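Local coordinates for oxidoreductase protein (Agrobacterium radiobacter, PDB 5UI9), which probably catalyses NAD-dependent oxidation or reduction of a small hydroxylated substrate, as do GFO/IDH/MocA-type oxidoreductases, at residues Asn126-Thr131 / Thr183-Arg188; Gly151-Arg156 / Ala224-Asp229. One frame throughout, in Å; residues are numbered along the deposited sequence.

Contact 1 (Asn126-Thr131 / Thr183-Arg188); sequences NFRWQT and TLDIAR. With NAD (nicotinamide-adenine-dinucleotide), chain C.
Arg128 and Ile186 bring the two backbones nearest, their CA atoms 5.6 Å apart, where the loop 126-131 meets the side of a regular helical run at 183-188. The loop turns tightly on itself through the bond from Gln130 N to Phe127 O, and Gln130 occupies the N-cap position of helix 131-141. Across the gap Arg128 takes Asp185 side-on. Arg128 NE gives Asp185 OD2 a nearly straight bond (2.8 Å, 160°) on the syn side, and Arg128 NH2 reaches Asp185 OD1 at 3.1 Å from further out of the carboxylate plane. With CG between its backbone N and carbonyl carbon (chi1 70°) and a bend at chi3, Arg128 crosses the aspartate at about a right angle. A water bonded to both Arg128 N and Asp185 OD2 ties the loop backbone to the same carboxylate oxygen. Arg188 NH1 stands 3.8 Å from Arg128 NH2, a proximity that Asp185, Asp193 and Asp318 probably offset; Thr322 bonds Asp185 OD1. Nearer the cofactor, Ile186 CD1 packs 3.9 Å from Phe127 CB. The phenyl ring edge faces NAD N7N, while Asn126 OD1 accepts from N7N at 3.1 Å, holding the nicotinamide amide. The ring of Phe127 also stacks on His182 and touches the bound dihydroxy acid. Helix 289-308 packs against the loop at Asn126 and Trp129, while strand 225-231 and helix 316-335 pack against helix 175-191.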
ATOM      1  N   ASN A 126     -19.485   4.231  11.640  1.00 29.01           N
ATOM      2  CA  ASN A 126     -19.275   5.684  11.811  1.00 30.70           C
ATOM      3  C   ASN A 126     -17.986   6.263  11.203  1.00 30.16           C
ATOM      4  O   ASN A 126     -17.821   7.483  11.168  1.00 30.41           O
ATOM      5  CB  ASN A 126     -19.459   6.117  13.297  1.00 31.24           C
ATOM      6  CG  ASN A 126     -18.516   5.412  14.274  1.00 30.56           C
ATOM      7  OD1 ASN A 126     -17.397   5.035  13.934  1.00 31.72           O
ATOM      8  ND2 ASN A 126     -18.972   5.247  15.513  1.00 30.45           N
ATOM      9  N   PHE A 127     -17.100   5.410  10.688  1.00 30.51           N
ATOM     10  CA  PHE A 127     -15.807   5.882  10.144  1.00 29.66           C
ATOM     11  C   PHE A 127     -15.989   6.744   8.901  1.00 29.51           C
ATOM     12  O   PHE A 127     -15.388   7.808   8.809  1.00 29.40           O
ATOM     13  CB  PHE A 127     -14.839   4.722   9.882  1.00 30.10           C
ATOM     14  CG  PHE A 127     -13.940   4.416  11.044  1.00 29.89           C
ATOM     15  CD1 PHE A 127     -14.470   4.158  12.297  1.00 29.60           C
ATOM     16  CD2 PHE A 127     -12.553   4.377  10.883  1.00 29.97           C
ATOM     17  CE1 PHE A 127     -13.642   3.883  13.375  1.00 30.85           C
ATOM     18  CE2 PHE A 127     -11.721   4.089  11.954  1.00 29.74           C
ATOM     19  CZ  PHE A 127     -12.260   3.849  13.202  1.00 30.56           C
ATOM     20  N   ARG A 128     -16.863   6.327   7.983  1.00 30.14           N
ATOM     21  CA  ARG A 128     -17.194   7.158   6.811  1.00 29.95           C
ATOM     22  C   ARG A 128     -17.834   8.513   7.172  1.00 29.92           C
ATOM     23  O   ARG A 128     -17.824   9.437   6.357  1.00 31.23           O
ATOM     24  CB  ARG A 128     -18.093   6.404   5.824  1.00 30.07           C
ATOM     25  CG  ARG A 128     -19.527   6.161   6.309  1.00 30.65           C
ATOM     26  CD  ARG A 128     -20.465   5.885   5.154  1.00 30.92           C
ATOM     27  NE  ARG A 128     -20.236   4.569   4.566  1.00 32.20           N
ATOM     28  CZ  ARG A 128     -20.952   4.041   3.575  1.00 33.03           C
ATOM     29  NH1 ARG A 128     -21.967   4.708   3.033  1.00 35.25           N
ATOM     30  NH2 ARG A 128     -20.666   2.825   3.133  1.00 33.38           N
ATOM     31  N   TRP A 129     -18.398   8.613   8.376  1.00 30.15           N
ATOM     32  CA  TRP A 129     -18.969   9.866   8.894  1.00 30.56           C
ATOM     33  C   TRP A 129     -17.973  10.799   9.602  1.00 30.58           C
ATOM     34  O   TRP A 129     -18.362  11.872  10.055  1.00 29.55           O
ATOM     35  CB  TRP A 129     -20.174   9.560   9.806  1.00 31.75           C
ATOM     36  CG  TRP A 129     -21.360   9.111   9.039  1.00 32.05           C
ATOM     37  CD1 TRP A 129     -21.789   7.827   8.848  1.00 32.20           C
ATOM     38  CD2 TRP A 129     -22.265   9.953   8.316  1.00 33.47           C
ATOM     39  NE1 TRP A 129     -22.914   7.823   8.059  1.00 32.66           N
ATOM     40  CE2 TRP A 129     -23.226   9.113   7.715  1.00 33.30           C
ATOM     41  CE3 TRP A 129     -22.349  11.339   8.112  1.00 33.76           C
ATOM     42  CZ2 TRP A 129     -24.273   9.612   6.930  1.00 34.69           C
ATOM     43  CZ3 TRP A 129     -23.393  11.842   7.332  1.00 35.84           C
ATOM     44  CH2 TRP A 129     -24.340  10.977   6.750  1.00 36.44           C
ATOM     45  N   GLN A 130     -16.697  10.407   9.679  1.00 30.79           N
ATOM     46  CA  GLN A 130     -15.640  11.283  10.186  1.00 30.97           C
ATOM     47  C   GLN A 130     -15.428  12.444   9.210  1.00 31.80           C
ATOM     48  O   GLN A 130     -15.451  12.253   7.991  1.00 30.44           O
ATOM     49  CB  GLN A 130     -14.313  10.519  10.344  1.00 30.64           C
ATOM     50  CG  GLN A 130     -14.300   9.444  11.426  1.00 30.64           C
ATOM     51  CD  GLN A 130     -13.073   8.529  11.363  1.00 29.77           C
ATOM     52  OE1 GLN A 130     -13.004   7.511  12.073  1.00 28.88           O
ATOM     53  NE2 GLN A 130     -12.107   8.878  10.512  1.00 27.05           N
ATOM     54  N   THR A 131     -15.219  13.642   9.749  1.00 31.75           N
ATOM     55  CA  THR A 131     -14.989  14.841   8.929  1.00 33.15           C
ATOM     56  C   THR A 131     -13.917  14.675   7.825  1.00 31.77           C
ATOM     57  O   THR A 131     -14.181  15.009   6.674  1.00 31.19           O
ATOM     58  CB  THR A 131     -14.684  16.057   9.829  1.00 35.63           C
ATOM     59  OG1 THR A 131     -15.784  16.258  10.726  1.00 37.68           O
ATOM     60  CG2 THR A 131     -14.456  17.338   9.007  1.00 37.81           C
ATOM     61  N   THR A 183     -12.274   0.244   7.552  1.00 28.04           N
ATOM     62  CA  THR A 183     -11.388   0.670   6.466  1.00 27.78           C
ATOM     63  C   THR A 183     -11.905   0.195   5.101  1.00 28.02           C
ATOM     64  O   THR A 183     -11.812   0.917   4.106  1.00 27.74           O
ATOM     65  CB  THR A 183      -9.951   0.147   6.672  1.00 27.50           C
ATOM     66  OG1 THR A 183      -9.629   0.130   8.068  1.00 27.73           O
ATOM     67  CG2 THR A 183      -8.955   1.026   5.945  1.00 27.84           C
ATOM     68  N   LEU A 184     -12.424  -1.029   5.074  1.00 27.48           N
ATOM     69  CA  LEU A 184     -13.086  -1.586   3.892  1.00 29.02           C
ATOM     70  C   LEU A 184     -14.360  -0.823   3.520  1.00 29.70           C
ATOM     71  O   LEU A 184     -14.660  -0.649   2.333  1.00 31.54           O
ATOM     72  CB  LEU A 184     -13.422  -3.068   4.116  1.00 28.86           C
ATOM     73  CG  LEU A 184     -12.213  -4.007   4.187  1.00 28.55           C
ATOM     74  CD1 LEU A 184     -12.610  -5.345   4.792  1.00 29.08           C
ATOM     75  CD2 LEU A 184     -11.589  -4.192   2.808  1.00 28.62           C
ATOM     76  N   ASP A 185     -15.102  -0.375   4.529  1.00 30.29           N
ATOM     77  CA  ASP A 185     -16.287   0.452   4.294  1.00 30.49           C
ATOM     78  C   ASP A 185     -15.887   1.784   3.668  1.00 31.23           C
ATOM     79  O   ASP A 185     -16.569   2.267   2.760  1.00 30.37           O
ATOM     80  CB  ASP A 185     -17.063   0.722   5.586  1.00 29.92           C
ATOM     81  CG  ASP A 185     -18.411   1.366   5.320  1.00 31.30           C
ATOM     82  OD1 ASP A 185     -19.324   0.646   4.866  1.00 31.08           O
ATOM     83  OD2 ASP A 185     -18.545   2.596   5.524  1.00 30.76           O
ATOM     84  N   ILE A 186     -14.785   2.368   4.155  1.00 30.80           N
ATOM     85  CA  ILE A 186     -14.279   3.619   3.584  1.00 30.57           C
ATOM     86  C   ILE A 186     -13.873   3.395   2.124  1.00 30.26           C
ATOM     87  O   ILE A 186     -14.199   4.204   1.270  1.00 29.13           O
ATOM     88  CB  ILE A 186     -13.118   4.229   4.407  1.00 30.61           C
ATOM     89  CG1 ILE A 186     -13.621   4.687   5.783  1.00 30.86           C
ATOM     90  CG2 ILE A 186     -12.502   5.422   3.671  1.00 31.30           C
ATOM     91  CD1 ILE A 186     -12.534   4.986   6.794  1.00 30.59           C
ATOM     92  N   ALA A 187     -13.180   2.297   1.842  1.00 31.63           N
ATOM     93  CA  ALA A 187     -12.772   1.982   0.467  1.00 32.68           C
ATOM     94  C   ALA A 187     -13.983   1.943  -0.476  1.00 33.64           C
ATOM     95  O   ALA A 187     -13.939   2.509  -1.564  1.00 33.09           O
ATOM     96  CB  ALA A 187     -12.011   0.664   0.421  1.00 34.05           C
ATOM     97  N   ARG A 188     -15.067   1.305  -0.031  1.00 34.44           N
ATOM     98  CA  ARG A 188     -16.344   1.281  -0.784  1.00 34.80           C
ATOM     99  C   ARG A 188     -16.965   2.658  -0.940  1.00 33.32           C
ATOM    100  O   ARG A 188     -17.395   3.036  -2.027  1.00 34.43           O
ATOM    101  CB  ARG A 188     -17.378   0.408  -0.078  1.00 35.59           C
ATOM    102  CG  ARG A 188     -17.182  -1.080  -0.238  1.00 36.65           C
ATOM    103  CD  ARG A 188     -18.394  -1.836   0.287  1.00 37.40           C
ATOM    104  NE  ARG A 188     -19.634  -1.402  -0.367  1.00 37.11           N
ATOM    105  CZ  ARG A 188     -20.681  -0.806   0.215  1.00 37.37           C
ATOM    106  NH1 ARG A 188     -20.738  -0.572   1.530  1.00 36.76           N
ATOM    107  NH2 ARG A 188     -21.711  -0.454  -0.542  1.00 38.34           N
TER
HETATM  108  PA  NAD C 401     -18.739  -3.906  26.011  1.00 34.28           P
HETATM  109  O1A NAD C 401     -18.546  -5.367  26.357  1.00 33.91           O
HETATM  110  O2A NAD C 401     -17.982  -2.845  26.761  1.00 29.96           O
HETATM  111  O5B NAD C 401     -20.299  -3.567  26.116  1.00 34.76           O
HETATM  112  C5B NAD C 401     -21.318  -4.491  25.759  1.00 36.37           C
HETATM  113  C4B NAD C 401     -22.422  -4.364  26.797  1.00 35.62           C
HETATM  114  O4B NAD C 401     -23.580  -5.041  26.322  1.00 36.73           O
HETATM  115  C3B NAD C 401     -22.050  -4.999  28.129  1.00 36.61           C
HETATM  116  O3B NAD C 401     -22.298  -4.062  29.187  1.00 37.01           O
HETATM  117  C2B NAD C 401     -22.928  -6.237  28.239  1.00 37.14           C
HETATM  118  O2B NAD C 401     -23.335  -6.481  29.586  1.00 36.63           O
HETATM  119  C1B NAD C 401     -24.106  -5.879  27.349  1.00 38.09           C
HETATM  120  N9A NAD C 401     -24.823  -6.989  26.677  1.00 39.45           N
HETATM  121  C8A NAD C 401     -24.300  -7.990  25.943  1.00 38.97           C
HETATM  122  N7A NAD C 401     -25.291  -8.784  25.461  1.00 38.49           N
HETATM  123  C5A NAD C 401     -26.469  -8.280  25.874  1.00 39.04           C
HETATM  124  C6A NAD C 401     -27.911  -8.615  25.730  1.00 38.04           C
HETATM  125  N6A NAD C 401     -28.317  -9.691  25.022  1.00 38.01           N
HETATM  126  N1A NAD C 401     -28.813  -7.804  26.330  1.00 37.78           N
HETATM  127  C2A NAD C 401     -28.449  -6.722  27.051  1.00 36.38           C
HETATM  128  N3A NAD C 401     -27.162  -6.363  27.219  1.00 36.24           N
HETATM  129  C4A NAD C 401     -26.150  -7.086  26.667  1.00 38.31           C
HETATM  130  O3  NAD C 401     -18.480  -3.732  24.434  1.00 33.01           O
HETATM  131  PN  NAD C 401     -18.038  -2.340  23.743  1.00 31.79           P
HETATM  132  O1N NAD C 401     -16.541  -2.177  23.824  1.00 33.07           O
HETATM  133  O2N NAD C 401     -18.925  -1.229  24.245  1.00 37.16           O
HETATM  134  O5D NAD C 401     -18.391  -2.699  22.227  1.00 29.76           O
HETATM  135  C5D NAD C 401     -19.736  -2.976  21.858  1.00 29.79           C
HETATM  136  C4D NAD C 401     -19.828  -2.940  20.345  1.00 29.73           C
HETATM  137  O4D NAD C 401     -19.454  -1.634  19.898  1.00 32.39           O
HETATM  138  C3D NAD C 401     -18.888  -3.941  19.688  1.00 30.53           C
HETATM  139  O3D NAD C 401     -19.588  -4.681  18.683  1.00 29.42           O
HETATM  140  C2D NAD C 401     -17.780  -3.090  19.089  1.00 31.52           C
HETATM  141  O2D NAD C 401     -17.279  -3.608  17.856  1.00 30.72           O
HETATM  142  C1D NAD C 401     -18.467  -1.743  18.873  1.00 31.73           C
HETATM  143  N1N NAD C 401     -17.583  -0.562  18.882  1.00 31.52           N
HETATM  144  C2N NAD C 401     -17.767   0.340  17.901  1.00 29.68           C
HETATM  145  C3N NAD C 401     -17.004   1.492  17.802  1.00 31.66           C
HETATM  146  C7N NAD C 401     -17.280   2.443  16.669  1.00 34.18           C
HETATM  147  O7N NAD C 401     -18.435   2.577  16.272  1.00 33.59           O
HETATM  148  N7N NAD C 401     -16.280   3.129  16.110  1.00 31.85           N
HETATM  149  C4N NAD C 401     -16.011   1.715  18.758  1.00 32.63           C
HETATM  150  C5N NAD C 401     -15.828   0.778  19.777  1.00 32.74           C
HETATM  151  C6N NAD C 401     -16.637  -0.358  19.826  1.00 30.17           C
HETATM  152  O   HOH W   1     -17.148   3.563   7.600  1.00 30.20           O

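Contact 2 (Gly151-Arg156 / Ala224-Asp229); sequences GRFSFR and ATSIVD
Gly151 N bonds Thr225 O at 2.9 Å, part of a parallel strand pair in the mixed sheet of the GFO/IDH/MocA C-terminal domain; Gly151 O then takes the amide of Ile227. Arg152 comes next, on the face it shares with Ser154, Ile227 and Asp229. Its chain runs extended from CG to NE, with CG trans to the backbone N (chi1 -175°), and so spans two residues along the sheet to Asp229. Arg152 NE meets Asp229 OD1 on the syn side at 2.8 Å, and Arg152 NH2 comes to Asp229 OD2 from above the carboxylate plane. Phe153 turns to the other face, its ring edge against Ser226 CB at 3.8 Å; its N-H points almost straight at Ile227 O (2.8 Å, 169°), and its own carbonyl receives Asp229 N. That ring also lies on Thr183 and Ile186 of helix 175-191. Ser154 gives its hydroxyl to Asp229 OD2 at 2.6 Å, and its CB packs against one face of the Arg152 guanidinium, toward the rim. Phe155 N continues the backbone bonding on Asp229 O, and the pairing goes on to Ser231, while its side chain heads off toward Phe127. Arg156 is bent at chi3, which folds its guanidinium back toward the aspartate; NE forms a salt bridge with Asp249 of the second subunit, whose Trp150 makes a cation-pi contact with Arg156. Three donors thus converge on Asp229 OD2, and the last of them, Arg156 NH1, uses the anti lone pair at 2.9 Å.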
ATOM      1  N   GLY A 151      -6.169   3.737  -5.145  1.00 33.59           N
ATOM      2  CA  GLY A 151      -6.235   4.263  -3.787  1.00 33.35           C
ATOM      3  C   GLY A 151      -5.484   3.438  -2.768  1.00 32.54           C
ATOM      4  O   GLY A 151      -5.216   2.266  -2.985  1.00 32.92           O
ATOM      5  N   ARG A 152      -5.130   4.081  -1.660  1.00 31.81           N
ATOM      6  CA  ARG A 152      -4.658   3.396  -0.481  1.00 31.96           C
ATOM      7  C   ARG A 152      -5.396   3.939   0.728  1.00 30.08           C
ATOM      8  O   ARG A 152      -5.482   5.155   0.902  1.00 29.95           O
ATOM      9  CB  ARG A 152      -3.159   3.599  -0.284  1.00 33.43           C
ATOM     10  CG  ARG A 152      -2.604   2.783   0.879  1.00 34.82           C
ATOM     11  CD  ARG A 152      -1.354   3.395   1.474  1.00 36.28           C
ATOM     12  NE  ARG A 152      -0.829   2.568   2.561  1.00 37.18           N
ATOM     13  CZ  ARG A 152       0.176   2.912   3.360  1.00 36.46           C
ATOM     14  NH1 ARG A 152       0.803   4.072   3.217  1.00 39.43           N
ATOM     15  NH2 ARG A 152       0.561   2.086   4.315  1.00 36.73           N
ATOM     16  N   PHE A 153      -5.887   3.025   1.564  1.00 29.55           N
ATOM     17  CA  PHE A 153      -6.591   3.338   2.797  1.00 28.96           C
ATOM     18  C   PHE A 153      -5.871   2.592   3.919  1.00 29.00           C
ATOM     19  O   PHE A 153      -5.856   1.365   3.927  1.00 28.71           O
ATOM     20  CB  PHE A 153      -8.049   2.878   2.697  1.00 29.59           C
ATOM     21  CG  PHE A 153      -8.765   3.406   1.484  1.00 30.64           C
ATOM     22  CD1 PHE A 153      -8.676   2.737   0.258  1.00 32.03           C
ATOM     23  CD2 PHE A 153      -9.518   4.573   1.556  1.00 30.64           C
ATOM     24  CE1 PHE A 153      -9.321   3.230  -0.867  1.00 32.68           C
ATOM     25  CE2 PHE A 153     -10.164   5.069   0.431  1.00 32.07           C
ATOM     26  CZ  PHE A 153     -10.064   4.397  -0.781  1.00 32.62           C
ATOM     27  N   SER A 154      -5.299   3.332   4.863  1.00 28.14           N
ATOM     28  CA  SER A 154      -4.327   2.783   5.813  1.00 29.29           C
ATOM     29  C   SER A 154      -4.656   3.196   7.248  1.00 28.39           C
ATOM     30  O   SER A 154      -4.862   4.370   7.526  1.00 29.79           O
ATOM     31  CB  SER A 154      -2.924   3.272   5.440  1.00 29.04           C
ATOM     32  OG  SER A 154      -1.932   2.670   6.253  1.00 29.05           O
ATOM     33  N   PHE A 155      -4.722   2.216   8.146  1.00 28.55           N
ATOM     34  CA  PHE A 155      -4.912   2.458   9.576  1.00 28.60           C
ATOM     35  C   PHE A 155      -3.870   1.602  10.272  1.00 29.12           C
ATOM     36  O   PHE A 155      -4.063   0.392  10.435  1.00 27.25           O
ATOM     37  CB  PHE A 155      -6.339   2.071   9.991  1.00 28.83           C
ATOM     38  CG  PHE A 155      -6.693   2.413  11.426  1.00 28.98           C
ATOM     39  CD1 PHE A 155      -6.251   1.626  12.487  1.00 28.84           C
ATOM     40  CD2 PHE A 155      -7.532   3.489  11.710  1.00 29.22           C
ATOM     41  CE1 PHE A 155      -6.593   1.934  13.796  1.00 29.35           C
ATOM     42  CE2 PHE A 155      -7.879   3.796  13.016  1.00 29.17           C
ATOM     43  CZ  PHE A 155      -7.408   3.015  14.060  1.00 29.24           C
ATOM     44  N   ARG A 156      -2.748   2.224  10.630  1.00 28.67           N
ATOM     45  CA  ARG A 156      -1.628   1.527  11.266  1.00 29.28           C
ATOM     46  C   ARG A 156      -1.361   2.219  12.592  1.00 28.90           C
ATOM     47  O   ARG A 156      -1.071   3.413  12.622  1.00 30.54           O
ATOM     48  CB  ARG A 156      -0.378   1.552  10.382  1.00 29.47           C
ATOM     49  CG  ARG A 156      -0.618   1.109   8.943  1.00 29.18           C
ATOM     50  CD  ARG A 156       0.695   0.822   8.217  1.00 29.28           C
ATOM     51  NE  ARG A 156       1.241  -0.480   8.622  1.00 29.64           N
ATOM     52  CZ  ARG A 156       0.789  -1.666   8.212  1.00 29.69           C
ATOM     53  NH1 ARG A 156      -0.242  -1.764   7.370  1.00 30.29           N
ATOM     54  NH2 ARG A 156       1.363  -2.779   8.668  1.00 30.26           N
ATOM     55  N   ALA A 224     -10.988   0.770 -10.704  1.00 41.89           N
ATOM     56  CA  ALA A 224      -9.981   1.197  -9.724  1.00 39.54           C
ATOM     57  C   ALA A 224      -9.402   0.032  -8.927  1.00 36.94           C
ATOM     58  O   ALA A 224     -10.072  -0.967  -8.693  1.00 36.17           O
ATOM     59  CB  ALA A 224     -10.553   2.243  -8.771  1.00 39.34           C
ATOM     60  N   THR A 225      -8.137   0.175  -8.546  1.00 36.14           N
ATOM     61  CA  THR A 225      -7.454  -0.758  -7.662  1.00 35.30           C
ATOM     62  C   THR A 225      -7.191  -0.036  -6.355  1.00 34.34           C
ATOM     63  O   THR A 225      -6.848   1.143  -6.366  1.00 35.18           O
ATOM     64  CB  THR A 225      -6.100  -1.187  -8.250  1.00 35.32           C
ATOM     65  OG1 THR A 225      -6.299  -1.769  -9.538  1.00 36.47           O
ATOM     66  CG2 THR A 225      -5.391  -2.191  -7.340  1.00 35.31           C
ATOM     67  N   SER A 226      -7.337  -0.728  -5.231  1.00 33.78           N
ATOM     68  CA  SER A 226      -6.940  -0.148  -3.957  1.00 33.71           C
ATOM     69  C   SER A 226      -6.266  -1.143  -3.013  1.00 32.81           C
ATOM     70  O   SER A 226      -6.398  -2.364  -3.163  1.00 32.53           O
ATOM     71  CB  SER A 226      -8.118   0.564  -3.280  1.00 34.21           C
ATOM     72  OG  SER A 226      -8.942  -0.339  -2.578  1.00 34.73           O
ATOM     73  N   ILE A 227      -5.505  -0.578  -2.076  1.00 32.62           N
ATOM     74  CA  ILE A 227      -4.908  -1.294  -0.963  1.00 32.46           C
ATOM     75  C   ILE A 227      -5.585  -0.841   0.329  1.00 30.32           C
ATOM     76  O   ILE A 227      -5.693   0.360   0.591  1.00 29.18           O
ATOM     77  CB  ILE A 227      -3.395  -0.994  -0.854  1.00 34.68           C
ATOM     78  CG1 ILE A 227      -2.648  -1.487  -2.103  1.00 38.92           C
ATOM     79  CG2 ILE A 227      -2.789  -1.598   0.410  1.00 34.90           C
ATOM     80  CD1 ILE A 227      -2.702  -2.988  -2.328  1.00 41.12           C
ATOM     81  N   VAL A 228      -6.041  -1.806   1.120  1.00 29.60           N
ATOM     82  CA  VAL A 228      -6.466  -1.568   2.493  1.00 29.69           C
ATOM     83  C   VAL A 228      -5.455  -2.272   3.382  1.00 29.07           C
ATOM     84  O   VAL A 228      -5.347  -3.505   3.359  1.00 30.59           O
ATOM     85  CB  VAL A 228      -7.879  -2.098   2.759  1.00 30.20           C
ATOM     86  CG1 VAL A 228      -8.223  -2.013   4.243  1.00 30.74           C
ATOM     87  CG2 VAL A 228      -8.878  -1.307   1.935  1.00 32.17           C
ATOM     88  N   ASP A 229      -4.704  -1.494   4.150  1.00 28.29           N
ATOM     89  CA  ASP A 229      -3.700  -2.058   5.045  1.00 29.04           C
ATOM     90  C   ASP A 229      -3.961  -1.585   6.470  1.00 28.74           C
ATOM     91  O   ASP A 229      -4.056  -0.390   6.731  1.00 28.98           O
ATOM     92  CB  ASP A 229      -2.277  -1.747   4.556  1.00 29.26           C
ATOM     93  CG  ASP A 229      -1.942  -0.270   4.564  1.00 30.26           C
ATOM     94  OD1 ASP A 229      -2.235   0.425   3.576  1.00 30.08           O
ATOM     95  OD2 ASP A 229      -1.325   0.193   5.546  1.00 32.62           O
TER

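Both contacts are buried, but contact 1 lies about 7 Å from the centre of the chain and contact 2 about 17 Å, each measured from its own centre. Helix 175-191 joins them: Thr183 CG2 rests 3.6 Å from Val228 CG1, and Ile186 CG2 meets Phe153 CD2. Each has an aspartate held side-on by an arginine, yet the settings differ. In contact 1 the ion pair, helped by a water, fastens a cofactor-binding loop to a helix within one subunit. Contact 2 adds its ion pairs to regular strand-to-strand bonds, with apolar groups turned to the helix and a face carrying the arginine-aspartate network, along with Ile227, turned to the second subunit.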